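Local structure of processed glycerol phosphate lipoteichoic acid synthase 2 (Bacillus subtilis, 2W8D) at residues E40-Q43 / S44-D48; Y49-G53 / K54-P58; H229-D232 / Q233-Q237; Y260-S263 / E264-K268. The protein is the C-terminal domain of a lipoteichoic acid synthase, built on the sulfatase fold of the alkaline phosphatase clan and carrying a bound magnesium ion. All blocks are in the same frame, centred on the assembly; numbering follows the deposited sequence.

Overall arrangement
The four contacts come in order along one chain and lie within its sulfatase-family region. Contacts 1 and 2 follow directly on each other after strand 33-39 of the large mixed sheet. Contact 2 is a small hairpin. Contact 3 lies in helix 219-244, which packs on strand 33-39. Contact 4 follows strand 251-257 and leads into helix 267-273. The centre of contact 1 is about 12 to 13 Å from those of the other three, and it touches all of them. Contacts 2 and 3 also touch, at Val56 O and His229 ND1. Contacts 3 and 4, with centres about 23 Å apart, do not. The chain thus leads from the magnesium site through contact 1 to the hairpin.

Contact 1: residues E40-Q43 / S44-D48; sequences ESLQ and SFIID. With MG (magnesium ion), chain C.
The backbone turns from an extended run at Gln43 into a short 3-10 segment, 44-46, closed by a bond from Ile46 N to Gln43 O of 3.2 Å. The donor stands above the carbonyl plane, and the N-H...O angle is 149°. Gln43 CB and the Phe45 ring meet just outside this turn. The closest pair there is Gln43 CB to Phe45 CD2, at 3.6 Å. The amide carbon CD of Gln43 lies at the ring edge, in its plane. The amide plane itself stands nearly upright to the ring, 83° from it. Phe45 CG sits between its own backbone N and carbonyl carbon (chi1 80°), which brings the ring back toward Gln43. Ile46 CG1 covers part of one ring face, offset toward the rim. Deeper in, Leu42 and Ile46 cross at about a right angle, with Leu42 CD1 at 4.1 Å from Ile46 CG2. At the start of the segment, Glu40 grips the magnesium ion with both carboxylate oxygens, OE1 at 2.2 Å and OE2 at 2.1 Å. OE2 also accepts a 2.7 Å hydrogen bond from Ser41 OG on its anti lone pair. Ser41 is thus a second-shell residue, placed to steady the carboxylate. Asp258 and His259 bind the same metal, as expected for a site of the alkaline phosphatase clan. The stretch leaves strand 33-39 at the metal. Leu42 and Ile46 then pack against Tyr224 of helix 219-244, Ile47 rests on helix 58-65, and Phe45 reaches Met270 and Val273 of helix 267-273.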
loop_
_atom_site.group_PDB
_atom_site.type_symbol
_atom_site.label_atom_id
_atom_site.label_comp_id
_atom_site.label_asym_id
_atom_site.label_seq_id
_atom_site.Cartn_x
_atom_site.Cartn_y
_atom_site.Cartn_z
ATOM N N GLU A 40 3.107 5.368 -6.900
ATOM C CA GLU A 40 3.915 6.369 -6.215
ATOM C C GLU A 40 3.184 7.699 -5.971
ATOM O O GLU A 40 2.684 8.336 -6.937
ATOM C CB GLU A 40 5.177 6.645 -7.056
ATOM C CG GLU A 40 6.228 7.542 -6.418
ATOM C CD GLU A 40 6.548 7.197 -4.968
ATOM O OE1 GLU A 40 7.055 6.072 -4.688
ATOM O OE2 GLU A 40 6.273 8.063 -4.097
ATOM N N SER A 41 3.153 8.116 -4.695
ATOM C CA SER A 41 2.715 9.462 -4.287
ATOM C C SER A 41 1.300 9.819 -4.745
ATOM O O SER A 41 0.958 10.995 -4.824
ATOM C CB SER A 41 3.680 10.518 -4.825
ATOM O OG SER A 41 4.964 10.436 -4.230
ATOM N N LEU A 42 0.493 8.801 -5.060
ATOM C CA LEU A 42 -0.863 9.006 -5.583
ATOM C C LEU A 42 -1.939 9.075 -4.481
ATOM O O LEU A 42 -2.135 8.121 -3.721
ATOM C CB LEU A 42 -1.195 7.911 -6.588
ATOM C CG LEU A 42 -2.460 8.249 -7.388
ATOM C CD1 LEU A 42 -2.219 9.440 -8.324
ATOM C CD2 LEU A 42 -2.983 7.031 -8.151
ATOM N N GLN A 43 -2.623 10.205 -4.392
ATOM C CA GLN A 43 -3.654 10.431 -3.333
ATOM C C GLN A 43 -5.046 10.264 -3.942
ATOM O O GLN A 43 -5.240 10.508 -5.124
ATOM C CB GLN A 43 -3.504 11.836 -2.711
ATOM C CG GLN A 43 -2.178 12.023 -1.948
ATOM C CD GLN A 43 -1.872 13.460 -1.537
ATOM O OE1 GLN A 43 -2.619 14.087 -0.753
ATOM N NE2 GLN A 43 -0.755 13.982 -2.030
ATOM N N SER A 44 -6.010 9.900 -3.109
ATOM C CA SER A 44 -7.367 9.640 -3.544
ATOM C C SER A 44 -8.072 10.861 -4.135
ATOM O O SER A 44 -8.972 10.686 -4.932
ATOM C CB SER A 44 -8.206 9.077 -2.381
ATOM O OG SER A 44 -7.815 7.743 -2.026
ATOM N N PHE A 45 -7.695 12.084 -3.755
ATOM C CA PHE A 45 -8.368 13.254 -4.343
ATOM C C PHE A 45 -8.261 13.321 -5.869
ATOM O O PHE A 45 -9.120 13.913 -6.514
ATOM C CB PHE A 45 -7.943 14.591 -3.707
ATOM C CG PHE A 45 -6.632 15.121 -4.211
ATOM C CD1 PHE A 45 -6.583 15.942 -5.315
ATOM C CD2 PHE A 45 -5.446 14.804 -3.569
ATOM C CE1 PHE A 45 -5.342 16.420 -5.788
ATOM C CE2 PHE A 45 -4.239 15.293 -4.011
ATOM C CZ PHE A 45 -4.181 16.080 -5.139
ATOM N N ILE A 46 -7.199 12.740 -6.415
ATOM C CA ILE A 46 -6.976 12.629 -7.845
ATOM C C ILE A 46 -8.036 11.816 -8.598
ATOM O O ILE A 46 -8.296 12.080 -9.777
ATOM C CB ILE A 46 -5.582 12.023 -8.136
ATOM C CG1 ILE A 46 -4.552 13.143 -8.024
ATOM C CG2 ILE A 46 -5.477 11.576 -9.507
ATOM C CD1 ILE A 46 -4.937 14.403 -8.871
ATOM N N ILE A 47 -8.624 10.833 -7.919
ATOM C CA ILE A 47 -9.655 9.989 -8.508
ATOM C C ILE A 47 -10.877 10.847 -8.818
ATOM O O ILE A 47 -11.407 11.546 -7.942
ATOM C CB ILE A 47 -9.997 8.795 -7.591
ATOM C CG1 ILE A 47 -8.778 7.895 -7.373
ATOM C CG2 ILE A 47 -11.109 7.956 -8.182
ATOM C CD1 ILE A 47 -8.046 7.446 -8.653
ATOM N N ASP A 48 -11.251 10.861 -10.083
ATOM C CA ASP A 48 -12.375 11.643 -10.615
ATOM C C ASP A 48 -12.109 13.099 -10.767
ATOM O O ASP A 48 -13.002 13.828 -11.167
ATOM C CB ASP A 48 -13.687 11.399 -9.853
ATOM C CG ASP A 48 -14.255 10.017 -10.142
ATOM O OD1 ASP A 48 -13.922 9.451 -11.204
ATOM O OD2 ASP A 48 -15.001 9.471 -9.314
HETATM MG MG MG C . 6.833 6.768 -2.572
#

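Contact 2: residues Y49-G53 / K54-P58; sequences YKIDG and KEVTP
Lys50 and Glu55 face each other across a tight beta hairpin, with strands 50-51 and 54-55 joined by a type I' turn from Ile51 to Lys54. Asp52 and Gly53 fill the turn's two central positions, both with positive phi. Ile51 and Lys54 form the hydrogen-bonded pair next to the turn. Ile51 N gives a bond of 2.9 Å to Lys54 O, and Lys54 N returns one of 2.8 Å to Ile51 O. The first is the straighter, at 166°. In the second the donor stands well above the carbonyl plane. Beyond the strands, Val56 N donates to Tyr49 O. That carbonyl has a second donor: a water gives it a bond of 2.8 Å and accepts one from Thr57 N. The water therefore ties the two chain ends of the hairpin together. The polar ends of two side chains find partners beyond the hairpin. Tyr49 OH bonds to Val273 O, and Glu55 OE1 accepts from Asn61 ND2 of helix 58-65. Lys50 and Glu55 make the non-hydrogen-bonded pair. Their side chains run side by side and point the same way, touching through Lys50 CE and Glu55 CG. Their charges are opposite, but the charged atoms are not in contact. Val56 fills the apolar side. Its CG2 lies beside its own backbone N, anti to the carbonyl carbon (chi1 of CG1 174°), where it meets both Tyr49 and Ile51. Helix 219-244 backs Val56 through Phe225 and Ala228. Val56 CG2 comes within 3.9 Å of Ile51 CG1 and lies at the edge of the Tyr49 ring, near its plane.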
loop_
_atom_site.group_PDB
_atom_site.type_symbol
_atom_site.label_atom_id
_atom_site.label_comp_id
_atom_site.label_asym_id
_atom_site.label_seq_id
_atom_site.Cartn_x
_atom_site.Cartn_y
_atom_site.Cartn_z
ATOM N N TYR A 49 -10.890 13.531 -10.448
ATOM C CA TYR A 49 -10.518 14.924 -10.623
ATOM C C TYR A 49 -10.358 15.243 -12.114
ATOM O O TYR A 49 -9.908 14.400 -12.909
ATOM C CB TYR A 49 -9.212 15.213 -9.916
ATOM C CG TYR A 49 -9.089 16.660 -9.528
ATOM C CD1 TYR A 49 -9.606 17.120 -8.312
ATOM C CD2 TYR A 49 -8.509 17.579 -10.387
ATOM C CE1 TYR A 49 -9.533 18.468 -7.958
ATOM C CE2 TYR A 49 -8.436 18.936 -10.048
ATOM C CZ TYR A 49 -8.938 19.361 -8.834
ATOM O OH TYR A 49 -8.864 20.678 -8.502
ATOM N N LYS A 50 -10.721 16.463 -12.480
ATOM C CA LYS A 50 -10.552 16.918 -13.860
ATOM C C LYS A 50 -9.893 18.282 -13.895
ATOM O O LYS A 50 -10.068 19.084 -12.985
ATOM C CB LYS A 50 -11.888 17.012 -14.613
ATOM C CG LYS A 50 -12.740 15.794 -14.551
ATOM C CD LYS A 50 -13.942 15.928 -15.459
ATOM C CE LYS A 50 -14.848 14.720 -15.262
ATOM N NZ LYS A 50 -16.058 14.679 -16.143
ATOM N N ILE A 51 -9.133 18.492 -14.966
ATOM C CA ILE A 51 -8.478 19.744 -15.322
ATOM C C ILE A 51 -9.000 20.064 -16.732
ATOM O O ILE A 51 -8.867 19.222 -17.629
ATOM C CB ILE A 51 -6.919 19.551 -15.389
ATOM C CG1 ILE A 51 -6.332 19.187 -14.010
ATOM C CG2 ILE A 51 -6.235 20.817 -15.892
ATOM C CD1 ILE A 51 -6.526 20.319 -12.965
ATOM N N ASP A 52 -9.586 21.256 -16.917
ATOM C CA ASP A 52 -10.186 21.699 -18.202
ATOM C C ASP A 52 -11.168 20.684 -18.822
ATOM O O ASP A 52 -11.204 20.492 -20.059
ATOM C CB ASP A 52 -9.103 22.062 -19.256
ATOM C CG ASP A 52 -8.008 22.990 -18.707
ATOM O OD1 ASP A 52 -8.314 23.788 -17.777
ATOM O OD2 ASP A 52 -6.850 22.922 -19.221
ATOM N N GLY A 53 -11.942 20.022 -17.966
ATOM C CA GLY A 53 -12.840 18.968 -18.420
ATOM C C GLY A 53 -12.191 17.641 -18.801
ATOM O O GLY A 53 -12.901 16.708 -19.149
ATOM N N LYS A 54 -10.857 17.552 -18.732
ATOM C CA LYS A 54 -10.109 16.321 -19.008
ATOM C C LYS A 54 -9.757 15.600 -17.710
ATOM O O LYS A 54 -9.194 16.192 -16.790
ATOM C CB LYS A 54 -8.806 16.595 -19.788
ATOM C CG LYS A 54 -8.946 17.569 -20.953
ATOM C CD LYS A 54 -7.905 17.325 -22.034
ATOM C CE LYS A 54 -8.434 17.844 -23.382
ATOM N NZ LYS A 54 -8.083 16.898 -24.500
ATOM N N GLU A 55 -10.060 14.309 -17.648
ATOM C CA GLU A 55 -9.763 13.514 -16.470
ATOM C C GLU A 55 -8.268 13.313 -16.319
ATOM O O GLU A 55 -7.544 13.167 -17.300
ATOM C CB GLU A 55 -10.468 12.181 -16.560
ATOM C CG GLU A 55 -11.988 12.290 -16.575
ATOM C CD GLU A 55 -12.646 10.995 -16.980
ATOM O OE1 GLU A 55 -12.352 9.955 -16.350
ATOM O OE2 GLU A 55 -13.455 11.016 -17.940
ATOM N N VAL A 56 -7.807 13.315 -15.073
ATOM C CA VAL A 56 -6.403 13.188 -14.770
ATOM C C VAL A 56 -6.064 11.715 -14.774
ATOM O O VAL A 56 -5.060 11.311 -15.355
ATOM C CB VAL A 56 -6.038 13.803 -13.382
ATOM C CG1 VAL A 56 -4.560 13.514 -13.054
ATOM C CG2 VAL A 56 -6.320 15.302 -13.351
ATOM N N THR A 57 -6.877 10.895 -14.117
ATOM C CA THR A 57 -6.586 9.442 -14.106
ATOM C C THR A 57 -7.709 8.560 -14.754
ATOM O O THR A 57 -8.352 7.754 -14.063
ATOM C CB THR A 57 -6.206 8.969 -12.688
ATOM O OG1 THR A 57 -7.260 9.286 -11.776
ATOM C CG2 THR A 57 -4.935 9.679 -12.197
ATOM N N PRO A 58 -7.958 8.726 -16.081
ATOM C CA PRO A 58 -9.124 8.051 -16.679
ATOM C C PRO A 58 -9.154 6.516 -16.550
ATOM O O PRO A 58 -10.247 5.936 -16.435
ATOM C CB PRO A 58 -9.062 8.453 -18.185
ATOM C CG PRO A 58 -7.614 8.827 -18.439
ATOM C CD PRO A 58 -7.239 9.534 -17.083
HETATM O O HOH W 1 -9.156 11.736 -12.564
#

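Contact 3: residues H229-D232 / Q233-Q237; sequences HYLD and QSIEQ
Gln233 crosses the imidazole of His229 obliquely, one helical turn on. Its amide plane is turned 49° from the ring. Gln233 CG lies beside the backbone N (chi1 -62°) and the chain then runs extended, which carries the amide back toward the His229 ring. The nearest atoms, Gln233 NE2 and His229 NE2, are 3.4 Å apart and make no hydrogen bond. Each has a polar partner outside: His229 ND1 bonds to Val56 O, and Gln233 OE1 to Lys172 NZ. The His229 ring also stacks with that of Phe211. On another side of the helix, Tyr230 O accepts two bonds of 3.0 Å, from Ser234 N and from Ser234 OG. The hydroxyl stands above the carbonyl plane and also touches the Tyr230 ring at CE2. Leu231 and Ile235 meet through their CD1 atoms, at 4.2 Å, and both press on Leu39 of strand 33-39. Asp232 takes bonds from Phe59 N and Leu60 N, at the start of helix 58-65. The buried carboxylate is thus held by two backbone N-H groups, and the field of that helix end would probably favour its negative charge.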
loop_
_atom_site.group_PDB
_atom_site.type_symbol
_atom_site.label_atom_id
_atom_site.label_comp_id
_atom_site.label_asym_id
_atom_site.label_seq_id
_atom_site.Cartn_x
_atom_site.Cartn_y
_atom_site.Cartn_z
ATOM N N HIS A 229 -1.131 11.643 -14.596
ATOM C CA HIS A 229 -1.755 11.245 -15.859
ATOM C C HIS A 229 -0.843 10.227 -16.533
ATOM O O HIS A 229 -1.321 9.219 -16.998
ATOM C CB HIS A 229 -2.011 12.480 -16.754
ATOM C CG HIS A 229 -2.722 12.189 -18.051
ATOM N ND1 HIS A 229 -4.072 11.918 -18.125
ATOM C CD2 HIS A 229 -2.271 12.170 -19.330
ATOM C CE1 HIS A 229 -4.418 11.739 -19.391
ATOM N NE2 HIS A 229 -3.344 11.893 -20.140
ATOM N N TYR A 230 0.473 10.465 -16.515
ATOM C CA TYR A 230 1.436 9.514 -17.042
ATOM C C TYR A 230 1.372 8.130 -16.323
ATOM O O TYR A 230 1.370 7.058 -16.988
ATOM C CB TYR A 230 2.858 10.122 -17.033
ATOM C CG TYR A 230 3.933 9.179 -17.544
ATOM C CD1 TYR A 230 4.249 9.118 -18.904
ATOM C CD2 TYR A 230 4.596 8.315 -16.671
ATOM C CE1 TYR A 230 5.218 8.240 -19.375
ATOM C CE2 TYR A 230 5.549 7.447 -17.112
ATOM C CZ TYR A 230 5.848 7.404 -18.476
ATOM O OH TYR A 230 6.791 6.544 -18.915
ATOM N N LEU A 231 1.344 8.153 -14.992
ATOM C CA LEU A 231 1.150 6.951 -14.167
ATOM C C LEU A 231 -0.107 6.182 -14.627
ATOM O O LEU A 231 -0.072 4.970 -14.807
ATOM C CB LEU A 231 1.032 7.324 -12.674
ATOM C CG LEU A 231 0.905 6.165 -11.662
ATOM C CD1 LEU A 231 1.870 4.992 -11.951
ATOM C CD2 LEU A 231 1.115 6.602 -10.215
ATOM N N ASP A 232 -1.195 6.908 -14.820
ATOM C CA ASP A 232 -2.446 6.306 -15.242
ATOM C C ASP A 232 -2.360 5.592 -16.611
ATOM O O ASP A 232 -2.878 4.506 -16.769
ATOM C CB ASP A 232 -3.534 7.358 -15.274
ATOM C CG ASP A 232 -4.900 6.774 -15.525
ATOM O OD1 ASP A 232 -5.435 6.193 -14.545
ATOM O OD2 ASP A 232 -5.438 6.917 -16.671
ATOM N N GLN A 233 -1.689 6.195 -17.581
ATOM C CA GLN A 233 -1.424 5.524 -18.861
ATOM C C GLN A 233 -0.579 4.266 -18.714
ATOM O O GLN A 233 -0.813 3.287 -19.414
ATOM C CB GLN A 233 -0.803 6.499 -19.858
ATOM C CG GLN A 233 -1.748 7.678 -20.172
ATOM C CD GLN A 233 -1.155 8.724 -21.118
ATOM O OE1 GLN A 233 0.055 8.970 -21.128
ATOM N NE2 GLN A 233 -2.016 9.346 -21.917
ATOM N N SER A 234 0.395 4.292 -17.810
ATOM C CA SER A 234 1.264 3.160 -17.529
ATOM C C SER A 234 0.481 1.990 -16.967
ATOM O O SER A 234 0.769 0.861 -17.297
ATOM C CB SER A 234 2.337 3.536 -16.492
ATOM O OG SER A 234 3.121 4.649 -16.889
ATOM N N ILE A 235 -0.484 2.252 -16.092
ATOM C CA ILE A 235 -1.281 1.181 -15.494
ATOM C C ILE A 235 -2.174 0.567 -16.575
ATOM O O ILE A 235 -2.281 -0.664 -16.674
ATOM C CB ILE A 235 -2.155 1.668 -14.305
ATOM C CG1 ILE A 235 -1.278 2.208 -13.169
ATOM C CG2 ILE A 235 -3.126 0.546 -13.841
ATOM C CD1 ILE A 235 -0.043 1.345 -12.894
ATOM N N GLU A 236 -2.794 1.434 -17.371
ATOM C CA GLU A 236 -3.562 1.016 -18.563
ATOM C C GLU A 236 -2.759 0.073 -19.459
ATOM O O GLU A 236 -3.222 -1.028 -19.780
ATOM C CB GLU A 236 -4.063 2.236 -19.374
ATOM C CG GLU A 236 -4.704 1.855 -20.742
ATOM C CD GLU A 236 -5.226 3.043 -21.550
ATOM O OE1 GLU A 236 -4.766 4.187 -21.369
ATOM O OE2 GLU A 236 -6.098 2.818 -22.418
ATOM N N GLN A 237 -1.547 0.478 -19.842
ATOM C CA GLN A 237 -0.702 -0.397 -20.684
ATOM C C GLN A 237 -0.431 -1.725 -19.959
ATOM O O GLN A 237 -0.666 -2.786 -20.513
ATOM C CB GLN A 237 0.591 0.312 -21.106
ATOM C CG GLN A 237 1.702 -0.595 -21.632
ATOM C CD GLN A 237 3.085 -0.174 -21.136
ATOM O OE1 GLN A 237 3.463 0.986 -21.277
ATOM N NE2 GLN A 237 3.849 -1.125 -20.547
#

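Contact 4: residues Y260-S263 / E264-K268; sequences YGIS and ENHNK
Ile262 and His266 form the close-packed side of a short 3-10 turn, 264-265, that leads into helix 267-273, with His266 at its N-cap position. Ile262 CG2 presses on His266 CB at 3.7 Å, and the two side chains cross at about a right angle. Ile262 CG1 lies beside the backbone N (chi1 -48°), which leaves CG2 anti to that N and facing His266. Ile262 is buried and also rests on Val221 and Tyr224 of helix 219-244. The His266 ring touches Val220 and Val221 of the same helix. Ser263 N lies at the ring's edge, in its plane, and Asn265 CB covers part of one face. His266 ND1 is hydrogen-bonded to Asp218 OD2, which would limit the rotation of the ring. The other side is looser. There the direct bonds from Ser263 to the turn are weak. His266 N reaches Ser263 O at 3.3 Å, and Asn265 N reaches Ser263 OG at 3.4 Å. Ser263 OG sits between its own N and carbonyl carbon (chi1 74°), which turns it toward Asn265 N. Glu264 and Asn265 are exposed to solvent. A weak bond runs from Asn267 ND2 to Glu264 OE2. A water makes shorter bonds: it donates to Ser263 O at 2.9 Å and to Asn267 OD1 at 2.6 Å. The carbonyl of Ser263 thus takes both the water and the weak bond from His266 N. The outer side relies on water and long polar contacts, while His266 is anchored inside by Asp218, whose negative charge would probably favour a protonated imidazole.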
loop_
_atom_site.group_PDB
_atom_site.type_symbol
_atom_site.label_atom_id
_atom_site.label_comp_id
_atom_site.label_asym_id
_atom_site.label_seq_id
_atom_site.Cartn_x
_atom_site.Cartn_y
_atom_site.Cartn_z
ATOM N N TYR A 260 1.214 10.240 0.800
ATOM C CA TYR A 260 0.864 11.492 0.108
ATOM C C TYR A 260 1.985 11.936 -0.788
ATOM O O TYR A 260 3.130 11.686 -0.491
ATOM C CB TYR A 260 0.509 12.638 1.079
ATOM C CG TYR A 260 1.677 13.034 1.956
ATOM C CD1 TYR A 260 2.536 14.034 1.557
ATOM C CD2 TYR A 260 1.958 12.350 3.150
ATOM C CE1 TYR A 260 3.629 14.422 2.354
ATOM C CE2 TYR A 260 3.075 12.710 3.967
ATOM C CZ TYR A 260 3.889 13.763 3.533
ATOM O OH TYR A 260 4.965 14.170 4.228
ATOM N N GLY A 261 1.659 12.637 -1.864
ATOM C CA GLY A 261 2.676 13.287 -2.662
ATOM C C GLY A 261 2.795 14.774 -2.342
ATOM O O GLY A 261 3.876 15.367 -2.486
ATOM N N ILE A 262 1.683 15.385 -1.932
ATOM C CA ILE A 262 1.642 16.821 -1.683
ATOM C C ILE A 262 1.566 17.125 -0.172
ATOM O O ILE A 262 0.504 16.955 0.448
ATOM C CB ILE A 262 0.421 17.471 -2.383
ATOM C CG1 ILE A 262 0.292 17.016 -3.853
ATOM C CG2 ILE A 262 0.509 19.004 -2.267
ATOM C CD1 ILE A 262 1.505 17.406 -4.707
ATOM N N SER A 263 2.662 17.623 0.401
ATOM C CA SER A 263 2.680 17.998 1.820
ATOM C C SER A 263 1.973 19.335 2.131
ATOM O O SER A 263 1.438 20.011 1.236
ATOM C CB SER A 263 4.107 18.013 2.334
ATOM O OG SER A 263 4.800 19.135 1.850
ATOM N N GLU A 264 1.985 19.704 3.414
ATOM C CA GLU A 264 1.446 20.983 3.914
ATOM C C GLU A 264 2.216 22.239 3.494
ATOM O O GLU A 264 1.692 23.332 3.609
ATOM C CB GLU A 264 1.240 20.904 5.427
ATOM C CG GLU A 264 0.139 19.873 5.830
ATOM C CD GLU A 264 -0.468 20.159 7.215
ATOM O OE1 GLU A 264 -0.186 19.373 8.165
ATOM O OE2 GLU A 264 -1.228 21.172 7.354
ATOM N N ASN A 265 3.425 22.083 2.941
ATOM C CA ASN A 265 4.165 23.203 2.326
ATOM C C ASN A 265 3.440 23.818 1.111
ATOM O O ASN A 265 3.755 24.957 0.690
ATOM C CB ASN A 265 5.587 22.785 1.884
ATOM C CG ASN A 265 6.470 22.280 3.038
ATOM O OD1 ASN A 265 7.291 21.389 2.837
ATOM N ND2 ASN A 265 6.319 22.852 4.221
ATOM N N HIS A 266 2.481 23.075 0.568
ATOM C CA HIS A 266 1.714 23.489 -0.618
ATOM C C HIS A 266 0.239 23.726 -0.311
ATOM O O HIS A 266 -0.607 23.632 -1.195
ATOM C CB HIS A 266 1.843 22.410 -1.709
ATOM C CG HIS A 266 3.254 21.974 -1.918
ATOM N ND1 HIS A 266 4.179 22.752 -2.585
ATOM C CD2 HIS A 266 3.931 20.905 -1.445
ATOM C CE1 HIS A 266 5.351 22.138 -2.571
ATOM N NE2 HIS A 266 5.227 21.023 -1.877
ATOM N N ASN A 267 -0.072 24.029 0.939
ATOM C CA ASN A 267 -1.448 24.279 1.352
ATOM C C ASN A 267 -2.105 25.406 0.585
ATOM O O ASN A 267 -3.293 25.336 0.311
ATOM C CB ASN A 267 -1.516 24.603 2.854
ATOM C CG ASN A 267 -1.654 23.354 3.733
ATOM O OD1 ASN A 267 -1.791 22.239 3.249
ATOM N ND2 ASN A 267 -1.610 23.553 5.037
ATOM N N LYS A 268 -1.363 26.459 0.264
ATOM C CA LYS A 268 -1.954 27.578 -0.457
ATOM C C LYS A 268 -2.515 27.105 -1.795
ATOM O O LYS A 268 -3.623 27.437 -2.126
ATOM C CB LYS A 268 -0.965 28.718 -0.677
ATOM C CG LYS A 268 -1.642 29.980 -1.224
ATOM C CD LYS A 268 -0.651 30.989 -1.792
ATOM C CE LYS A 268 -0.969 32.337 -1.194
ATOM N NZ LYS A 268 -0.714 33.494 -2.116
HETATM O O HOH W 2 -1.325 20.775 1.104
#